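Local coordinates for protein sulfate transporter 4.1, chloroplastic (PDB 7LHV) that cotransports sulfate with protons across the membrane as a secondary active symporter of the SLC26A/SulP family and may help regulate sulfate assimilation, at residues A[532-537]-A[576-581]. Numbering follows the deposited sequence.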
# COMPACT_ATOMS: atom_id res chain seq x y z
N ARG A 532 -24.46 8.06 -10.65
CA ARG A 532 -24.31 7.93 -9.21
C ARG A 532 -22.97 7.28 -8.92
O ARG A 532 -22.65 6.22 -9.47
CB ARG A 532 -25.44 7.09 -8.62
CG ARG A 532 -25.46 7.00 -7.12
CD ARG A 532 -26.49 5.98 -6.67
NE ARG A 532 -26.12 4.63 -7.07
CZ ARG A 532 -26.99 3.67 -7.36
NH1 ARG A 532 -28.29 3.88 -7.30
NH2 ARG A 532 -26.53 2.48 -7.73
N ILE A 533 -22.19 7.92 -8.05
CA ILE A 533 -20.90 7.38 -7.63
C ILE A 533 -21.13 6.60 -6.35
O ILE A 533 -21.34 7.18 -5.28
CB ILE A 533 -19.86 8.49 -7.43
CG1 ILE A 533 -19.61 9.24 -8.74
CG2 ILE A 533 -18.57 7.92 -6.89
CD1 ILE A 533 -20.30 10.57 -8.83
N ASP A 534 -21.09 5.27 -6.44
CA ASP A 534 -21.40 4.42 -5.30
C ASP A 534 -20.21 4.27 -4.37
O ASP A 534 -19.84 3.14 -4.01
CB ASP A 534 -21.86 3.04 -5.78
CG ASP A 534 -23.14 3.10 -6.58
OD1 ASP A 534 -24.05 3.87 -6.19
OD2 ASP A 534 -23.25 2.39 -7.59
N SER A 535 -19.61 5.38 -3.95
CA SER A 535 -18.45 5.36 -3.06
C SER A 535 -18.08 6.78 -2.66
O SER A 535 -18.40 7.74 -3.37
CB SER A 535 -17.26 4.70 -3.74
OG SER A 535 -17.04 5.24 -5.03
N PRO A 536 -17.41 6.97 -1.52
CA PRO A 536 -16.82 8.28 -1.23
C PRO A 536 -15.73 8.61 -2.23
O PRO A 536 -15.01 7.73 -2.71
CB PRO A 536 -16.25 8.10 0.19
CG PRO A 536 -16.07 6.64 0.34
CD PRO A 536 -17.17 6.00 -0.43
N ILE A 537 -15.61 9.89 -2.54
CA ILE A 537 -14.64 10.38 -3.51
C ILE A 537 -13.44 10.94 -2.76
O ILE A 537 -13.59 11.84 -1.93
CB ILE A 537 -15.25 11.43 -4.45
CG1 ILE A 537 -16.59 10.94 -4.99
CG2 ILE A 537 -14.31 11.73 -5.58
CD1 ILE A 537 -17.28 11.94 -5.88
N MET A 576 -25.04 12.15 -5.54
CA MET A 576 -24.00 12.06 -4.53
C MET A 576 -24.55 11.59 -3.18
O MET A 576 -23.92 11.81 -2.15
CB MET A 576 -23.27 13.40 -4.39
CG MET A 576 -22.49 13.75 -5.65
SD MET A 576 -21.66 15.35 -5.62
CE MET A 576 -20.37 15.02 -4.43
N SER A 577 -25.72 10.97 -3.19
CA SER A 577 -26.26 10.39 -1.95
C SER A 577 -25.38 9.29 -1.37
O SER A 577 -25.18 9.30 -0.14
CB SER A 577 -27.70 9.92 -2.18
OG SER A 577 -27.82 9.03 -3.27
N PRO A 578 -24.84 8.33 -2.13
CA PRO A 578 -23.94 7.35 -1.52
C PRO A 578 -22.54 7.88 -1.26
O PRO A 578 -21.75 7.20 -0.59
CB PRO A 578 -23.91 6.22 -2.54
CG PRO A 578 -24.09 6.90 -3.82
CD PRO A 578 -25.03 8.04 -3.56
N VAL A 579 -22.20 9.07 -1.76
CA VAL A 579 -20.89 9.66 -1.53
C VAL A 579 -20.86 10.16 -0.09
O VAL A 579 -21.43 11.19 0.24
CB VAL A 579 -20.59 10.79 -2.52
CG1 VAL A 579 -19.20 11.32 -2.31
CG2 VAL A 579 -20.75 10.30 -3.95
N THR A 580 -20.19 9.40 0.78
CA THR A 580 -20.16 9.75 2.19
C THR A 580 -19.41 11.05 2.43
O THR A 580 -19.85 11.91 3.21
CB THR A 580 -19.55 8.62 3.00
OG1 THR A 580 -20.33 7.43 2.83
CG2 THR A 580 -19.52 8.97 4.48
N HIS A 581 -18.26 11.23 1.77
CA HIS A 581 -17.44 12.41 1.98
C HIS A 581 -16.60 12.65 0.73
O HIS A 581 -16.39 11.75 -0.08
CB HIS A 581 -16.54 12.25 3.20
CG HIS A 581 -15.80 10.95 3.25
ND1 HIS A 581 -14.68 10.70 2.48
CD2 HIS A 581 -16.02 9.82 3.96
CE1 HIS A 581 -14.25 9.47 2.72
NE2 HIS A 581 -15.05 8.92 3.62
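Asp534 OD2 is gripped by two groups, Arg532 NH2 at 3.3 Å and His500 ND1, while OD1 of the same carboxylate has Pro578 CG 3.8 Å away across the contact. NH2 meets OD2 on its syn side, and OD2 lies in the guanidinium plane, as suits a salt-bridged pair. The arginine chain is extended until chi3 (67°) bends it, turning the guanidinium toward Asp534. The Pro578 ring crosses this side chain at about a right angle, its CG 3.6 Å from Arg532 CG. Shortening Arg532 to an alanine is likely to take the cationic partner from Asp534, leaving OD2 to His500, and to open a gap beside the Pro578 ring.

Further along, Val579 divides its two methyls. CG1 meets Ile537 CG1 at 3.8 Å, while CG2 reaches Ile533 CB at 4.0 Å, and Ile545 of helix 542-560 touches both isoleucines.

At the far end Ile537 N donates to His581 O at 3.2 Å (141° at the hydrogen). Next to it, Pro536 lies over one face of the His581 imidazole in a CH-pi contact, with CB 3.7 Å from the ring centroid and displaced toward the rim. A chi1 of 48° tucks His581 CG between its own backbone N and carbonyl carbon, which brings the ring up to the proline; Glu495 of the second subunit packs on both residues.

The contact joins the C-terminal end of strand 527-533 and the loop after it to the loop leading from strand 569-575 to helix 584-599 in the STAS domain. Apolar packing of Pro536, Val579 and Pro578 carries it, with one backbone hydrogen bond across; the Arg532–Asp534 pair lies within 532-537, and Pro578 packs beside it.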